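Local coordinates for protein glycerol-3-phosphate dehydrogenase [NAD(P)+] (Coxiella burnetii, PDB 3K96) that probably catalyses the NAD(P)H-dependent reduction of dihydroxyacetone phosphate to sn-glycerol 3-phosphate, the precursor for phospholipid synthesis, at residues F110-V115 and W131-L136; K126-W131 and S186-E191. All coordinates share one frame; numbering follows the deposited sequence. Where two conformers were deposited one is given.

Contact 1. Residues F110-V115 and W131-L136; sequences FAFHEV and WGTKGL
F112 on helix 109-119 meets W131 and T133 where strand 128-131 of the Rossmann-type nucleotide-binding domain gives way to the loop that follows it. The ring leaves CB anti to the backbone N (chi1 -163°), which carries it off the helix and across to the strand end. Beyond CG, CD1 faces the threonine: it lies 3.6 Å from T133 OG1 and 4.0 Å from T133 CG2. Next along the same edge, CE1 touches both partners, 3.9 Å from T133 OG1 and 3.9 Å from W131 CB. CZ, at the tip, stands 4.1 Å above the indole plane, displaced toward its rim. The edge of the phenyl ring thus points at an indole face in an edge-to-face pair, with the planes at 76° and the centroid of the phenyl ring 5.6 Å from that of the five-membered ring. L143 of helix 143-151 touches both aromatic side chains, and I105 of strand 102-105 touches all three residues.

K134, next in the chain, is predicted to bind both NADPH and sn-glycerol 3-phosphate, and its NZ forms a salt bridge with D269. The buried hydroxyl beside the phenyl edge has its polar partner in the backbone: T133 OG1 is hydrogen-bonded to V107 O.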
loop_
_atom_site.group_PDB
_atom_site.type_symbol
_atom_site.label_atom_id
_atom_site.label_comp_id
_atom_site.label_asym_id
_atom_site.label_seq_id
_atom_site.Cartn_x
_atom_site.Cartn_y
_atom_site.Cartn_z
ATOM N N PHE A 110 13.271 16.770 -14.113
ATOM C CA PHE A 110 13.318 17.663 -15.253
ATOM C C PHE A 110 14.551 18.555 -15.249
ATOM O O PHE A 110 14.776 19.248 -16.215
ATOM C CB PHE A 110 12.025 18.512 -15.389
ATOM C CG PHE A 110 11.622 19.257 -14.126
ATOM C CD1 PHE A 110 12.250 20.452 -13.762
ATOM C CD2 PHE A 110 10.581 18.785 -13.327
ATOM C CE1 PHE A 110 11.853 21.153 -12.609
ATOM C CE2 PHE A 110 10.181 19.471 -12.193
ATOM C CZ PHE A 110 10.833 20.656 -11.817
ATOM N N ALA A 111 15.327 18.562 -14.166
ATOM C CA ALA A 111 16.572 19.347 -14.132
ATOM C C ALA A 111 17.833 18.464 -14.107
ATOM O O ALA A 111 18.959 18.966 -14.152
ATOM C CB ALA A 111 16.571 20.273 -12.928
ATOM N N PHE A 112 17.653 17.152 -14.064
ATOM C CA PHE A 112 18.783 16.229 -13.956
ATOM C C PHE A 112 19.745 16.387 -15.121
ATOM O O PHE A 112 20.969 16.552 -14.917
ATOM C CB PHE A 112 18.257 14.788 -13.859
ATOM C CG PHE A 112 19.267 13.801 -13.350
ATOM C CD1 PHE A 112 19.430 13.609 -11.988
ATOM C CD2 PHE A 112 20.035 13.048 -14.232
ATOM C CE1 PHE A 112 20.335 12.693 -11.495
ATOM C CE2 PHE A 112 20.949 12.135 -13.751
ATOM C CZ PHE A 112 21.099 11.950 -12.371
ATOM N N HIS A 113 19.215 16.327 -16.339
ATOM C CA HIS A 113 20.048 16.501 -17.528
ATOM C C HIS A 113 20.926 17.759 -17.429
ATOM O O HIS A 113 22.140 17.699 -17.622
ATOM C CB HIS A 113 19.182 16.590 -18.775
ATOM C CG HIS A 113 19.949 16.898 -20.022
ATOM N ND1 HIS A 113 20.085 18.178 -20.513
ATOM C CD2 HIS A 113 20.630 16.094 -20.871
ATOM C CE1 HIS A 113 20.811 18.148 -21.620
ATOM N NE2 HIS A 113 21.158 16.896 -21.854
ATOM N N GLU A 114 20.297 18.892 -17.128
ATOM C CA GLU A 114 21.009 20.164 -17.018
ATOM C C GLU A 114 22.182 20.108 -16.041
ATOM O O GLU A 114 23.278 20.593 -16.338
ATOM C CB GLU A 114 20.059 21.299 -16.604
ATOM C CG GLU A 114 19.113 21.834 -17.709
ATOM C CD GLU A 114 17.934 20.924 -18.042
ATOM O OE1 GLU A 114 17.645 19.949 -17.298
ATOM O OE2 GLU A 114 17.274 21.214 -19.060
ATOM N N VAL A 115 21.944 19.518 -14.877
ATOM C CA VAL A 115 22.956 19.412 -13.841
ATOM C C VAL A 115 24.103 18.498 -14.315
ATOM O O VAL A 115 25.272 18.841 -14.164
ATOM C CB VAL A 115 22.387 18.878 -12.522
ATOM C CG1 VAL A 115 23.498 18.771 -11.493
ATOM C CG2 VAL A 115 21.284 19.797 -12.028
ATOM N N TRP A 131 22.381 9.505 -6.575
ATOM C CA TRP A 131 21.251 10.419 -6.706
ATOM C C TRP A 131 20.022 9.933 -5.919
ATOM O O TRP A 131 19.831 8.729 -5.676
ATOM C CB TRP A 131 20.856 10.671 -8.171
ATOM C CG TRP A 131 20.428 9.427 -8.881
ATOM C CD1 TRP A 131 19.160 8.911 -8.951
ATOM C CD2 TRP A 131 21.267 8.531 -9.593
ATOM N NE1 TRP A 131 19.168 7.737 -9.668
ATOM C CE2 TRP A 131 20.455 7.484 -10.072
ATOM C CE3 TRP A 131 22.637 8.507 -9.872
ATOM C CZ2 TRP A 131 20.966 6.430 -10.815
ATOM C CZ3 TRP A 131 23.146 7.454 -10.611
ATOM C CH2 TRP A 131 22.310 6.428 -11.073
ATOM N N GLY A 132 19.231 10.918 -5.505
ATOM C CA GLY A 132 17.960 10.714 -4.821
ATOM C C GLY A 132 16.819 11.121 -5.737
ATOM O O GLY A 132 15.637 10.955 -5.378
ATOM N N THR A 133 17.169 11.681 -6.904
ATOM C CA THR A 133 16.183 12.062 -7.929
ATOM C C THR A 133 15.377 10.839 -8.369
ATOM O O THR A 133 15.916 9.748 -8.468
ATOM C CB THR A 133 16.900 12.615 -9.180
ATOM O OG1 THR A 133 17.727 13.728 -8.807
ATOM C CG2 THR A 133 15.913 13.023 -10.280
ATOM N N LYS A 134 14.093 11.033 -8.650
ATOM C CA LYS A 134 13.198 9.954 -9.126
ATOM C C LYS A 134 12.501 10.442 -10.395
ATOM O O LYS A 134 11.991 11.547 -10.436
ATOM C CB LYS A 134 12.134 9.615 -8.066
ATOM C CG LYS A 134 12.709 9.192 -6.717
ATOM C CD LYS A 134 11.615 8.989 -5.663
ATOM C CE LYS A 134 12.218 8.678 -4.310
ATOM N NZ LYS A 134 11.234 8.579 -3.215
ATOM N N GLY A 135 12.514 9.627 -11.423
ATOM C CA GLY A 135 11.917 9.972 -12.688
ATOM C C GLY A 135 12.922 9.877 -13.827
ATOM O O GLY A 135 14.131 9.953 -13.621
ATOM N N LEU A 136 12.419 9.738 -15.038
ATOM C CA LEU A 136 13.275 9.681 -16.199
ATOM C C LEU A 136 13.761 11.083 -16.556
ATOM O O LEU A 136 13.085 12.069 -16.273
ATOM C CB LEU A 136 12.512 9.085 -17.371
ATOM C CG LEU A 136 12.060 7.648 -17.194
ATOM C CD1 LEU A 136 11.188 7.212 -18.404
ATOM C CD2 LEU A 136 13.289 6.725 -17.021
#

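Contact 2. Residues K126-W131 and S186-E191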
loop_
_atom_site.group_PDB
_atom_site.type_symbol
_atom_site.label_atom_id
_atom_site.label_comp_id
_atom_site.label_asym_id
_atom_site.label_seq_id
_atom_site.Cartn_x
_atom_site.Cartn_y
_atom_site.Cartn_z
ATOM N N LYS A 126 38.384 9.833 -9.729
ATOM C CA LYS A 126 37.716 8.994 -8.736
ATOM C C LYS A 126 36.310 9.479 -8.322
ATOM O O LYS A 126 35.773 9.076 -7.299
ATOM C CB LYS A 126 38.586 8.818 -7.515
ATOM C CG LYS A 126 38.913 10.074 -6.746
ATOM C CD LYS A 126 39.750 9.641 -5.563
ATOM C CE LYS A 126 40.121 10.764 -4.664
ATOM N NZ LYS A 126 40.979 10.225 -3.570
ATOM N N THR A 127 35.723 10.330 -9.133
ATOM C CA THR A 127 34.399 10.831 -8.853
ATOM C C THR A 127 33.371 9.696 -8.826
ATOM O O THR A 127 33.403 8.795 -9.670
ATOM C CB THR A 127 33.980 11.863 -9.896
ATOM O OG1 THR A 127 34.787 13.023 -9.728
ATOM C CG2 THR A 127 32.473 12.248 -9.746
ATOM N N ARG A 128 32.499 9.738 -7.817
ATOM C CA ARG A 128 31.403 8.785 -7.659
ATOM C C ARG A 128 30.134 9.597 -7.536
ATOM O O ARG A 128 30.099 10.597 -6.822
ATOM C CB ARG A 128 31.619 7.900 -6.441
ATOM C CG ARG A 128 32.956 7.179 -6.489
ATOM C CD ARG A 128 33.055 6.145 -5.413
ATOM N NE ARG A 128 33.127 6.696 -4.067
ATOM C CZ ARG A 128 33.284 5.947 -2.983
ATOM N NH1 ARG A 128 33.371 4.630 -3.093
ATOM N NH2 ARG A 128 33.351 6.508 -1.796
ATOM N N ILE A 129 29.089 9.138 -8.213
ATOM C CA ILE A 129 27.839 9.866 -8.299
ATOM C C ILE A 129 26.631 9.071 -7.826
ATOM O O ILE A 129 26.322 8.013 -8.347
ATOM C CB ILE A 129 27.607 10.340 -9.760
ATOM C CG1 ILE A 129 28.691 11.351 -10.160
ATOM C CG2 ILE A 129 26.218 11.023 -9.944
ATOM C CD1 ILE A 129 28.682 11.668 -11.618
ATOM N N ALA A 130 25.957 9.596 -6.814
ATOM C CA ALA A 130 24.743 8.972 -6.300
ATOM C C ALA A 130 23.638 9.970 -6.520
ATOM O O ALA A 130 23.918 11.143 -6.695
ATOM C CB ALA A 130 24.886 8.632 -4.821
ATOM N N TRP A 131 22.381 9.505 -6.575
ATOM C CA TRP A 131 21.251 10.419 -6.706
ATOM C C TRP A 131 20.022 9.933 -5.919
ATOM O O TRP A 131 19.831 8.729 -5.676
ATOM C CB TRP A 131 20.856 10.671 -8.171
ATOM C CG TRP A 131 20.428 9.427 -8.881
ATOM C CD1 TRP A 131 19.160 8.911 -8.951
ATOM C CD2 TRP A 131 21.267 8.531 -9.593
ATOM N NE1 TRP A 131 19.168 7.737 -9.668
ATOM C CE2 TRP A 131 20.455 7.484 -10.072
ATOM C CE3 TRP A 131 22.637 8.507 -9.872
ATOM C CZ2 TRP A 131 20.966 6.430 -10.815
ATOM C CZ3 TRP A 131 23.146 7.454 -10.611
ATOM C CH2 TRP A 131 22.310 6.428 -11.073
ATOM N N SER A 186 28.632 1.360 -2.534
ATOM C CA SER A 186 27.514 0.990 -1.710
ATOM C C SER A 186 27.924 0.990 -0.235
ATOM O O SER A 186 27.254 1.579 0.621
ATOM C CB SER A 186 27.023 -0.405 -2.108
ATOM O OG SER A 186 25.996 -0.818 -1.262
ATOM N N LYS A 187 29.032 0.331 0.051
ATOM C CA LYS A 187 29.547 0.224 1.417
ATOM C C LYS A 187 29.785 1.609 2.034
ATOM O O LYS A 187 29.334 1.889 3.148
ATOM C CB LYS A 187 30.845 -0.596 1.418
ATOM C CG LYS A 187 31.317 -1.026 2.768
ATOM C CD LYS A 187 32.570 -1.930 2.715
ATOM C CE LYS A 187 32.934 -2.402 4.145
ATOM N NZ LYS A 187 34.104 -3.352 4.248
ATOM N N ASP A 188 30.457 2.473 1.291
ATOM C CA ASP A 188 30.753 3.798 1.769
ATOM C C ASP A 188 29.483 4.628 2.001
ATOM O O ASP A 188 29.372 5.320 2.998
ATOM C CB ASP A 188 31.699 4.525 0.800
ATOM C CG ASP A 188 33.066 3.857 0.703
ATOM O OD1 ASP A 188 33.369 3.016 1.574
ATOM O OD2 ASP A 188 33.829 4.153 -0.248
ATOM N N LEU A 189 28.519 4.555 1.096
ATOM C CA LEU A 189 27.294 5.330 1.277
ATOM C C LEU A 189 26.471 4.850 2.460
ATOM O O LEU A 189 25.982 5.662 3.251
ATOM C CB LEU A 189 26.446 5.297 0.011
ATOM C CG LEU A 189 27.013 6.098 -1.144
ATOM C CD1 LEU A 189 26.266 5.755 -2.462
ATOM C CD2 LEU A 189 26.969 7.577 -0.821
ATOM N N ILE A 190 26.315 3.543 2.587
ATOM C CA ILE A 190 25.539 2.985 3.689
ATOM C C ILE A 190 26.231 3.360 4.995
ATOM O O ILE A 190 25.596 3.770 5.970
ATOM C CB ILE A 190 25.373 1.476 3.537
ATOM C CG1 ILE A 190 24.422 1.177 2.372
ATOM C CG2 ILE A 190 24.832 0.844 4.805
ATOM C CD1 ILE A 190 24.253 -0.279 2.101
ATOM N N GLU A 191 27.550 3.250 5.010
ATOM C CA GLU A 191 28.280 3.641 6.197
ATOM C C GLU A 191 27.997 5.105 6.578
ATOM O O GLU A 191 27.823 5.413 7.748
ATOM C CB GLU A 191 29.771 3.419 6.011
ATOM C CG GLU A 191 30.542 3.694 7.297
ATOM C CD GLU A 191 32.025 3.405 7.176
ATOM O OE1 GLU A 191 32.573 3.530 6.054
ATOM O OE2 GLU A 191 32.631 3.066 8.219
#
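R128 reaches from strand 128-131 toward D188 on helix 183-193, the two side chains crossing at about a right angle. The guanidinium presents its NH1/NH2 end to a single carboxylate oxygen: R128 NH1 and R128 NH2 each lie 2.9 Å from D188 OD2, so this salt bridge is a fork converging on one atom. That oxygen sits almost in the guanidinium plane, whereas the guanidinium and carboxylate planes are turned 66° apart. Sharing one acceptor bends both bonds, with N-H...O angles of 143° for NH1 and 147° for NH2. The NH2 bond uses the anti lone pair of OD2, away from OD1; NH1 also comes from the anti side but is tilted out of the carboxylate plane.

A bend at chi3 turns the end of the arginine, and R128 NE forms a salt bridge with D102 OD1. On the aspartate, OD1 accepts a hydrogen bond from Q184 NE2, one turn earlier in the helix. The arginine is thereby paired with two carboxylates, which would probably favour its positive charge.

Two residues along the strand, A130 CB points toward the helix and meets the CD1 branch of L189 at 4.0 Å. Both also touch A157 of strand 156-160; this apolar contact is made by two buried residues, beside a salt bridge between partly exposed ones. A helix laid against a face of the mainly parallel sheet in this way is typical of an alpha/beta Rossmann-type domain.

W131, the last residue of strand 128-131, lies in both ranges but makes its cross-segment contacts in contact 1; the centres of contacts 1 and 2 are about 17 Å apart. Contact 1 gathers helix 109-119 onto the chain leaving this strand, whereas contact 2 joins the body of the strand to helix 183-193. They differ in depth as well: contact 1 is buried, its centre about 8 Å from that of the chain, and contact 2 is partly buried, its centre about 17 Å from that of the chain. Contact 1 is also nearer the predicted cofactor site, with the T133 side chain about 5 Å from that of E306 and about 8 Å from that of W40. The A130 side chain of contact 2 is about 10 Å from that of W40.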